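BH2851 (Bacillus halodurans, PDB 2GFG) is of unknown function but, as a CYTH-domain protein and putative adenylate cyclase, probably acts on a phosphate-containing substrate within its beta-barrel tunnel. Local coordinates at residues 14-19 / 147-152; 117-122 / 184-189; 124-129 / 137-142. All blocks are in the same frame, centred on the assembly; numbering follows the deposited sequence.

In the fold
All three contacts reach one closed antiparallel barrel. Contact 3 is the most buried. It pairs two neighbouring strands by regular backbone bonds and adds charged side chains on the inner face. Contacts 1 and 2 are partly buried and bring helices to the sheet. Contact 1 sets the start of helix 16-25 on the outer face of strand 146-155, with mixed aromatic and polar chemistry. In contact 2 the C-terminal helix packs on strand 117-131 mainly through apolar side chains and backbone, with no hydrogen bond between its segments. Contacts 2 and 3 share strand 117-131. Contacts 1 and 3 use adjacent strands, and Arg185 ties contact 2 to the acidic residues of contact 1.

Contact 1: 14-19 / 147-152; sequences VSKETF and EDYEIE. With EDO (1,2-ethanediol), chain H.
Val14 N donates a nearly straight hydrogen bond to Tyr149 O (3.0 Å, 169° at the hydrogen). The return link goes through a water. It accepts from Tyr149 N and donates to Val14 O at 2.7 Å. Ser15 takes the N-cap position, and helix 16-25 begins beside the Tyr149 ring. Lys16 CA sits over one face of that ring, 4.0 Å from its centroid, in a CH-pi contact. The lysine chain leaves with CG opposite the backbone N (chi1 -177°), which carries it along the ring to the phenol. A bend at the last torsion brings NZ back to donate to Tyr149 OH at 3.0 Å. Phe19 meets the same tyrosine obliquely, with ring planes 47° apart. Tyr149 CD2 stands over the Phe19 face, 3.4 Å from Phe19 CD2. Glu150 O lies at the edge of the Phe19 ring. Tyr149 also stacks on His140 of the neighbouring strand 134-143. Glu150 points to the opposite face of the strand, where its OE1 forms salt bridges with Lys182 and Arg185. Its OE2 also accepts a bond from O1 of an ethanediol, 3.1 Å away. An aromatic residue under a helix outside and acidic residues inside are consistent with the tunnel barrel of the CYTH fold, where interior glutamates bind metal ions in relatives.

Contact 2: 117-122 / 184-189; sequences KHIGTL and QRFFSK
Phe186 CZ rests 3.6 Å from Gly120 CA, the closest approach between strand 117-122 and helix 184-189. The ring extends straight from the helix because CG lies opposite the backbone N (chi1 179°). Its far end meets the strand backbone, with CE2 3.8 Å from Thr121 O. Ile119 O lies at the ring edge. Farther along the strand, Leu122 CB touches Phe186 CD2 at 4.1 Å. Phe187 adds a smaller contact. Ile119 CD1 comes to the edge of its ring, 3.9 Å from CD2.

Gly120 leaves room for this fit, since a beta carbon there would lie about 2.3 Å from Phe186 CZ. The strand is also irregular at this point. Ile119 has a helix-like backbone, and both Ile119 and Gly120 bond to Tyr40 of strand 34-42. This is the pattern of a classic beta bulge. Tyr40 then meets Phe186 edge-to-face, and Tyr143 and Leu144 add to the ring's surroundings. An alanine in place of Phe186 would probably open a gap over Gly120 and leave the Tyr40 ring without its aromatic partner.

Farther out, Arg185 anchors the helix through salt bridges to Asp148 and Glu150. The short segment axes pass 9.5 Å apart at 128°. Phe186 meets the face of strand 117-131 toward which Leu122 points and a beta carbon on Gly120 would point. This placement is consistent with a C-terminal helix closing one mouth of a CYTH tunnel, as in relatives.

Contact 3: 124-129 / 137-142; sequences TSRAEI and CLDHSS. With EDO (1,2-ethanediol), chain G.
Asp139 OD2 is gripped by two basic side chains, Arg126 NH2 at 3.1 Å and Lys182 NZ in a salt bridge. Asp139 OD1 takes Arg126 NE at 3.0 Å. The guanidinium thus holds the carboxylate side-on with two nitrogens, one to each oxygen. The planes of the two groups are only 6° apart but offset, so both nitrogens meet the oxygens on the syn side, about 30° out of the carboxylate plane. The bend in the arginine at chi3 (-67°) turns NE and NH2 toward the aspartate. Glu152 comes close to Asp139 with like charge, so the two bases probably offset that cost.

The two strands form a beta hairpin of the closed CYTH barrel. Arg126, Asp139 and Cys137 lie on its inner face. Arg58 stands near Arg126, and an unidentified ligand receives a weak bond from Arg126 NH2. Basic residues gathered here are consistent with the phosphate-binding tunnel of relatives.

Ser125 N to His140 O is the shortest backbone bond between the two segments, at 2.7 Å. Ser125 pairs with His140, and Ala127 with Leu138, as antiparallel hydrogen-bonded pairs. Between them, Arg126 CA makes a CA-H...O contact to Leu138 O. Next along the inner face, Thr124 OG1 and Ser141 OG share a hydrogen bond of 2.9 Å. At the other end, Glu128 CG packs on Cys137 SG at 3.6 Å. On the opposite face, His140 NE2 bonds to Glu147. Ser125 OG is hydrogen-bonded to O1 of an ethanediol at 2.8 Å, whose C2 lies at the His140 ring edge.

Contact 1: 14-19 / 147-152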
loop_
_atom_site.group_PDB
_atom_site.type_symbol
_atom_site.label_atom_id
_atom_site.label_comp_id
_atom_site.label_asym_id
_atom_site.label_seq_id
_atom_site.Cartn_x
_atom_site.Cartn_y
_atom_site.Cartn_z
ATOM N N VAL A 14 5.119 8.257 11.741
ATOM C CA VAL A 14 5.389 8.474 13.162
ATOM C C VAL A 14 6.797 8.021 13.513
ATOM O O VAL A 14 7.456 7.328 12.728
ATOM C CB VAL A 14 4.340 7.740 14.086
ATOM C CG1 VAL A 14 2.962 8.388 13.960
ATOM C CG2 VAL A 14 4.265 6.248 13.767
ATOM N N SER A 15 7.261 8.440 14.682
ATOM C CA SER A 15 8.581 8.070 15.168
ATOM C C SER A 15 8.587 6.641 15.631
ATOM O O SER A 15 7.530 6.036 15.815
ATOM C CB SER A 15 8.988 8.972 16.329
ATOM O OG SER A 15 8.109 8.803 17.429
ATOM N N LYS A 16 9.787 6.106 15.845
ATOM C CA LYS A 16 9.955 4.756 16.392
ATOM C C LYS A 16 9.318 4.656 17.783
ATOM O O LYS A 16 8.573 3.710 18.067
ATOM C CB LYS A 16 11.442 4.390 16.475
ATOM C CG LYS A 16 11.719 2.970 16.973
ATOM C CD LYS A 16 13.209 2.717 17.141
ATOM C CE LYS A 16 13.481 1.298 17.611
ATOM N NZ LYS A 16 12.994 0.280 16.636
ATOM N N GLU A 17 9.595 5.655 18.631
ATOM C CA GLU A 17 9.086 5.670 20.016
ATOM C C GLU A 17 7.559 5.852 20.074
ATOM O O GLU A 17 6.891 5.223 20.892
ATOM C CB GLU A 17 9.803 6.755 20.865
ATOM C CG GLU A 17 9.468 8.209 20.491
ATOM N N THR A 18 7.016 6.705 19.199
ATOM C CA THR A 18 5.545 6.884 19.109
ATOM C C THR A 18 4.874 5.587 18.632
ATOM O O THR A 18 3.851 5.170 19.180
ATOM C CB THR A 18 5.162 8.033 18.161
ATOM O OG1 THR A 18 5.750 9.255 18.627
ATOM C CG2 THR A 18 3.647 8.200 18.091
ATOM N N PHE A 19 5.458 4.966 17.603
ATOM C CA PHE A 19 4.959 3.675 17.074
ATOM C C PHE A 19 4.920 2.626 18.174
ATOM O O PHE A 19 3.911 1.952 18.365
ATOM C CB PHE A 19 5.851 3.191 15.938
ATOM C CG PHE A 19 5.276 2.057 15.157
ATOM C CD1 PHE A 19 4.322 2.294 14.160
ATOM C CD2 PHE A 19 5.725 0.741 15.363
ATOM C CE1 PHE A 19 3.830 1.255 13.385
ATOM C CE2 PHE A 19 5.223 -0.310 14.589
ATOM C CZ PHE A 19 4.274 -0.051 13.602
ATOM N N GLU A 147 14.363 2.449 7.072
ATOM C CA GLU A 147 13.032 2.027 7.535
ATOM C C GLU A 147 12.217 3.189 8.095
ATOM O O GLU A 147 12.747 4.262 8.356
ATOM C CB GLU A 147 13.155 0.915 8.585
ATOM C CG GLU A 147 13.766 1.345 9.917
ATOM C CD GLU A 147 13.845 0.198 10.917
ATOM O OE1 GLU A 147 13.896 -0.977 10.484
ATOM O OE2 GLU A 147 13.861 0.473 12.136
ATOM N N ASP A 148 10.917 2.965 8.252
ATOM C CA ASP A 148 10.025 3.973 8.855
ATOM C C ASP A 148 8.759 3.351 9.446
ATOM O O ASP A 148 8.519 2.147 9.306
ATOM C CB ASP A 148 9.681 5.095 7.839
ATOM C CG ASP A 148 8.926 4.580 6.590
ATOM O OD1 ASP A 148 8.105 3.630 6.706
ATOM O OD2 ASP A 148 9.101 5.203 5.508
ATOM N N TYR A 149 7.976 4.182 10.131
ATOM C CA TYR A 149 6.784 3.740 10.846
ATOM C C TYR A 149 5.616 4.602 10.446
ATOM O O TYR A 149 5.774 5.806 10.219
ATOM C CB TYR A 149 7.014 3.827 12.356
ATOM C CG TYR A 149 8.235 3.077 12.824
ATOM C CD1 TYR A 149 9.500 3.682 12.813
ATOM C CD2 TYR A 149 8.143 1.750 13.238
ATOM C CE1 TYR A 149 10.644 2.979 13.224
ATOM C CE2 TYR A 149 9.275 1.038 13.653
ATOM C CZ TYR A 149 10.520 1.653 13.633
ATOM O OH TYR A 149 11.621 0.954 14.029
ATOM N N GLU A 150 4.436 3.996 10.354
ATOM C CA GLU A 150 3.262 4.689 9.838
ATOM C C GLU A 150 1.964 4.129 10.421
ATOM O O GLU A 150 1.799 2.915 10.544
ATOM C CB GLU A 150 3.223 4.567 8.309
ATOM C CG GLU A 150 2.308 5.583 7.616
ATOM C CD GLU A 150 2.138 5.310 6.126
ATOM O OE1 GLU A 150 2.730 4.335 5.615
ATOM O OE2 GLU A 150 1.399 6.060 5.471
ATOM N N ILE A 151 1.053 5.033 10.778
ATOM C CA ILE A 151 -0.305 4.668 11.160
ATOM C C ILE A 151 -1.234 5.116 10.037
ATOM O O ILE A 151 -0.980 6.142 9.397
ATOM C CB ILE A 151 -0.726 5.320 12.527
ATOM C CG1 ILE A 151 -2.001 4.677 13.058
ATOM C CG2 ILE A 151 -0.898 6.873 12.395
ATOM C CD1 ILE A 151 -2.375 5.142 14.470
ATOM N N GLU A 152 -2.247 4.294 9.723
ATOM C CA GLU A 152 -3.239 4.631 8.648
ATOM C C GLU A 152 -4.632 4.227 9.067
ATOM O O GLU A 152 -4.811 3.173 9.646
ATOM C CB GLU A 152 -2.911 3.902 7.329
ATOM C CG GLU A 152 -1.424 3.875 6.930
ATOM C CD GLU A 152 -1.063 2.660 6.085
ATOM O OE1 GLU A 152 -1.616 1.560 6.336
ATOM O OE2 GLU A 152 -0.187 2.786 5.217
HETATM C C1 EDO H . 0.415 3.749 2.387
HETATM O O1 EDO H . 1.191 4.928 2.613
HETATM C C2 EDO H . 0.185 3.529 0.892
HETATM O O2 EDO H . 0.739 2.278 0.438
HETATM O O HOH W 1 9.177 6.974 10.639
#

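Contact 2: 117-122 / 184-189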
loop_
_atom_site.group_PDB
_atom_site.type_symbol
_atom_site.label_atom_id
_atom_site.label_comp_id
_atom_site.label_asym_id
_atom_site.label_seq_id
_atom_site.Cartn_x
_atom_site.Cartn_y
_atom_site.Cartn_z
ATOM N N LYS A 117 8.589 -2.955 -15.554
ATOM C CA LYS A 117 9.582 -3.863 -14.958
ATOM C C LYS A 117 9.635 -3.720 -13.447
ATOM O O LYS A 117 9.198 -2.711 -12.888
ATOM C CB LYS A 117 10.961 -3.608 -15.555
ATOM C CG LYS A 117 11.456 -2.157 -15.425
ATOM C CD LYS A 117 12.722 -1.916 -16.253
ATOM C CE LYS A 117 12.435 -1.948 -17.764
ATOM N NZ LYS A 117 13.623 -1.538 -18.573
ATOM N N HIS A 118 10.183 -4.742 -12.792
ATOM C CA HIS A 118 10.343 -4.735 -11.346
ATOM C C HIS A 118 11.411 -3.704 -10.935
ATOM O O HIS A 118 12.591 -3.865 -11.246
ATOM C CB HIS A 118 10.716 -6.132 -10.845
ATOM C CG HIS A 118 10.829 -6.229 -9.360
ATOM N ND1 HIS A 118 11.874 -6.873 -8.735
ATOM C CD2 HIS A 118 10.067 -5.704 -8.374
ATOM C CE1 HIS A 118 11.723 -6.780 -7.426
ATOM N NE2 HIS A 118 10.636 -6.074 -7.181
ATOM N N ILE A 119 10.973 -2.634 -10.256
ATOM C CA ILE A 119 11.896 -1.537 -9.831
ATOM C C ILE A 119 12.483 -1.767 -8.430
ATOM O O ILE A 119 13.582 -1.297 -8.132
ATOM C CB ILE A 119 11.222 -0.112 -9.915
ATOM C CG1 ILE A 119 9.924 -0.047 -9.104
ATOM C CG2 ILE A 119 10.950 0.254 -11.372
ATOM C CD1 ILE A 119 9.457 1.392 -8.799
ATOM N N GLY A 120 11.754 -2.499 -7.584
ATOM C CA GLY A 120 12.255 -2.857 -6.255
ATOM C C GLY A 120 11.180 -3.360 -5.308
ATOM O O GLY A 120 9.997 -3.381 -5.649
ATOM N N THR A 121 11.602 -3.706 -4.091
ATOM C CA THR A 121 10.732 -4.333 -3.107
ATOM C C THR A 121 10.802 -3.620 -1.751
ATOM O O THR A 121 11.880 -3.410 -1.204
ATOM C CB THR A 121 11.100 -5.822 -2.916
ATOM O OG1 THR A 121 11.067 -6.481 -4.181
ATOM C CG2 THR A 121 10.120 -6.525 -1.950
ATOM N N LEU A 122 9.625 -3.292 -1.213
ATOM C CA LEU A 122 9.485 -2.688 0.104
ATOM C C LEU A 122 8.776 -3.678 1.013
ATOM O O LEU A 122 7.680 -4.159 0.680
ATOM C CB LEU A 122 8.677 -1.386 -0.008
ATOM C CG LEU A 122 8.319 -0.618 1.275
ATOM C CD1 LEU A 122 8.202 0.862 0.978
ATOM C CD2 LEU A 122 7.020 -1.135 1.929
ATOM N N GLN A 184 5.663 5.735 -3.155
ATOM C CA GLN A 184 6.227 7.060 -3.461
ATOM C C GLN A 184 7.417 7.353 -2.544
ATOM O O GLN A 184 8.441 7.882 -2.995
ATOM C CB GLN A 184 5.163 8.144 -3.322
ATOM C CG GLN A 184 3.938 7.940 -4.227
ATOM C CD GLN A 184 4.216 8.263 -5.669
ATOM N N ARG A 185 7.293 6.972 -1.257
ATOM C CA ARG A 185 8.425 7.049 -0.311
ATOM C C ARG A 185 9.558 6.132 -0.766
ATOM O O ARG A 185 10.726 6.414 -0.516
ATOM C CB ARG A 185 7.994 6.672 1.117
ATOM C CG ARG A 185 6.963 7.612 1.738
ATOM C CD ARG A 185 6.956 7.536 3.267
ATOM N NE ARG A 185 6.871 6.158 3.785
ATOM C CZ ARG A 185 5.728 5.481 4.010
ATOM N NH1 ARG A 185 4.545 5.988 3.667
ATOM N NH2 ARG A 185 5.785 4.263 4.534
ATOM N N PHE A 186 9.197 5.021 -1.436
ATOM C CA PHE A 186 10.187 4.097 -1.992
ATOM C C PHE A 186 11.026 4.754 -3.089
ATOM O O PHE A 186 12.231 4.864 -2.950
ATOM C CB PHE A 186 9.520 2.812 -2.552
ATOM C CG PHE A 186 10.501 1.843 -3.163
ATOM C CD1 PHE A 186 10.883 1.961 -4.504
ATOM C CD2 PHE A 186 11.122 0.872 -2.373
ATOM C CE1 PHE A 186 11.840 1.110 -5.046
ATOM C CE2 PHE A 186 12.076 0.019 -2.912
ATOM C CZ PHE A 186 12.435 0.136 -4.248
ATOM N N PHE A 187 10.383 5.151 -4.203
ATOM C CA PHE A 187 11.158 5.676 -5.367
ATOM C C PHE A 187 11.584 7.169 -5.265
ATOM O O PHE A 187 12.466 7.606 -6.003
ATOM C CB PHE A 187 10.502 5.334 -6.762
ATOM C CG PHE A 187 9.037 5.692 -6.887
ATOM C CD1 PHE A 187 8.607 7.021 -6.793
ATOM C CD2 PHE A 187 8.114 4.720 -7.322
ATOM C CE1 PHE A 187 7.245 7.359 -7.010
ATOM C CE2 PHE A 187 6.765 5.054 -7.551
ATOM C CZ PHE A 187 6.332 6.365 -7.383
ATOM N N SER A 188 11.012 7.918 -4.316
ATOM C CA SER A 188 11.572 9.251 -3.971
ATOM C C SER A 188 12.943 9.055 -3.271
ATOM O O SER A 188 13.856 9.861 -3.445
ATOM C CB SER A 188 10.614 10.068 -3.086
ATOM O OG SER A 188 10.473 9.495 -1.799
ATOM N N LYS A 189 13.068 7.956 -2.508
ATOM C CA LYS A 189 14.368 7.529 -1.959
ATOM C C LYS A 189 15.270 7.011 -3.100
ATOM O O LYS A 189 16.453 7.372 -3.179
ATOM C CB LYS A 189 14.177 6.443 -0.879
ATOM C CG LYS A 189 15.370 6.278 0.097
ATOM C CD LYS A 189 16.501 5.413 -0.487
#

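Contact 3: 124-129 / 137-142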
loop_
_atom_site.group_PDB
_atom_site.type_symbol
_atom_site.label_atom_id
_atom_site.label_comp_id
_atom_site.label_asym_id
_atom_site.label_seq_id
_atom_site.Cartn_x
_atom_site.Cartn_y
_atom_site.Cartn_z
ATOM N N THR A 124 6.934 -4.714 4.655
ATOM C CA THR A 124 6.143 -4.105 5.740
ATOM C C THR A 124 5.700 -5.144 6.768
ATOM O O THR A 124 5.210 -6.216 6.414
ATOM C CB THR A 124 4.889 -3.375 5.203
ATOM O OG1 THR A 124 5.288 -2.316 4.323
ATOM C CG2 THR A 124 4.057 -2.776 6.364
ATOM N N SER A 125 5.906 -4.814 8.042
ATOM C CA SER A 125 5.354 -5.564 9.145
ATOM C C SER A 125 4.112 -4.819 9.603
ATOM O O SER A 125 4.198 -3.662 10.027
ATOM C CB SER A 125 6.362 -5.664 10.272
ATOM O OG SER A 125 5.865 -6.452 11.315
ATOM N N ARG A 126 2.952 -5.478 9.516
ATOM C CA ARG A 126 1.659 -4.801 9.689
ATOM C C ARG A 126 0.791 -5.423 10.767
ATOM O O ARG A 126 0.594 -6.625 10.793
ATOM C CB ARG A 126 0.890 -4.807 8.367
ATOM C CG ARG A 126 -0.550 -4.228 8.472
ATOM C CD ARG A 126 -1.207 -4.086 7.123
ATOM N NE ARG A 126 -0.554 -3.077 6.290
ATOM C CZ ARG A 126 -0.970 -2.712 5.076
ATOM N NH1 ARG A 126 -2.042 -3.292 4.516
ATOM N NH2 ARG A 126 -0.307 -1.781 4.408
ATOM N N ALA A 127 0.236 -4.565 11.623
ATOM C CA ALA A 127 -0.813 -4.942 12.552
ATOM C C ALA A 127 -2.090 -4.180 12.163
ATOM O O ALA A 127 -2.023 -3.019 11.780
ATOM C CB ALA A 127 -0.407 -4.607 13.959
ATOM N N GLU A 128 -3.237 -4.865 12.208
ATOM C CA GLU A 128 -4.540 -4.246 11.878
ATOM C C GLU A 128 -5.535 -4.478 12.985
ATOM O O GLU A 128 -5.591 -5.558 13.552
ATOM C CB GLU A 128 -5.109 -4.819 10.573
ATOM C CG GLU A 128 -4.293 -4.515 9.347
ATOM C CD GLU A 128 -4.998 -4.930 8.047
ATOM O OE1 GLU A 128 -6.169 -4.551 7.850
ATOM O OE2 GLU A 128 -4.367 -5.619 7.224
ATOM N N ILE A 129 -6.317 -3.445 13.301
ATOM C CA ILE A 129 -7.424 -3.563 14.262
ATOM C C ILE A 129 -8.650 -2.867 13.715
ATOM O O ILE A 129 -8.533 -1.972 12.884
ATOM C CB ILE A 129 -7.056 -2.950 15.671
ATOM C CG1 ILE A 129 -6.687 -1.451 15.550
ATOM C CG2 ILE A 129 -5.922 -3.735 16.309
ATOM C CD1 ILE A 129 -6.526 -0.743 16.903
ATOM N N CYS A 137 -4.377 0.630 10.701
ATOM C CA CYS A 137 -3.163 -0.166 10.421
ATOM C C CYS A 137 -1.897 0.477 11.022
ATOM O O CYS A 137 -1.691 1.675 10.890
ATOM C CB CYS A 137 -2.976 -0.332 8.906
ATOM S SG CYS A 137 -4.380 -1.115 8.044
ATOM N N LEU A 138 -1.067 -0.342 11.703
ATOM C CA LEU A 138 0.281 0.091 12.149
ATOM C C LEU A 138 1.332 -0.564 11.265
ATOM O O LEU A 138 1.524 -1.773 11.326
ATOM C CB LEU A 138 0.525 -0.272 13.615
ATOM C CG LEU A 138 -0.183 0.583 14.690
ATOM C CD1 LEU A 138 0.043 -0.017 16.048
ATOM C CD2 LEU A 138 0.301 2.011 14.672
ATOM N N ASP A 139 2.039 0.253 10.475
ATOM C CA ASP A 139 2.986 -0.241 9.456
ATOM C C ASP A 139 4.415 0.130 9.763
ATOM O O ASP A 139 4.772 1.311 9.758
ATOM C CB ASP A 139 2.632 0.344 8.083
ATOM C CG ASP A 139 1.353 -0.210 7.520
ATOM O OD1 ASP A 139 0.760 -1.117 8.130
ATOM O OD2 ASP A 139 0.947 0.258 6.435
ATOM N N HIS A 140 5.246 -0.887 9.976
ATOM C CA HIS A 140 6.684 -0.725 10.062
ATOM C C HIS A 140 7.273 -1.263 8.756
ATOM O O HIS A 140 7.142 -2.458 8.453
ATOM C CB HIS A 140 7.235 -1.486 11.287
ATOM C CG HIS A 140 8.733 -1.558 11.341
ATOM N ND1 HIS A 140 9.403 -2.637 11.880
ATOM C CD2 HIS A 140 9.687 -0.708 10.892
ATOM C CE1 HIS A 140 10.705 -2.434 11.782
ATOM N NE2 HIS A 140 10.902 -1.280 11.171
ATOM N N SER A 141 7.874 -0.373 7.968
ATOM C CA SER A 141 8.371 -0.723 6.633
ATOM C C SER A 141 9.875 -0.585 6.540
ATOM O O SER A 141 10.459 0.271 7.179
ATOM C CB SER A 141 7.713 0.169 5.569
ATOM O OG SER A 141 6.310 0.034 5.598
ATOM N N SER A 142 10.493 -1.438 5.709
ATOM C CA SER A 142 11.928 -1.362 5.417
ATOM C C SER A 142 12.142 -1.416 3.913
ATOM O O SER A 142 11.517 -2.225 3.220
ATOM C CB SER A 142 12.669 -2.510 6.081
ATOM O OG SER A 142 12.320 -3.747 5.487
HETATM C C1 EDO G . 7.905 -6.237 14.020
HETATM O O1 EDO G . 6.567 -6.744 13.983
HETATM C C2 EDO G . 7.899 -4.722 13.794
HETATM O O2 EDO G . 7.002 -4.067 14.713
#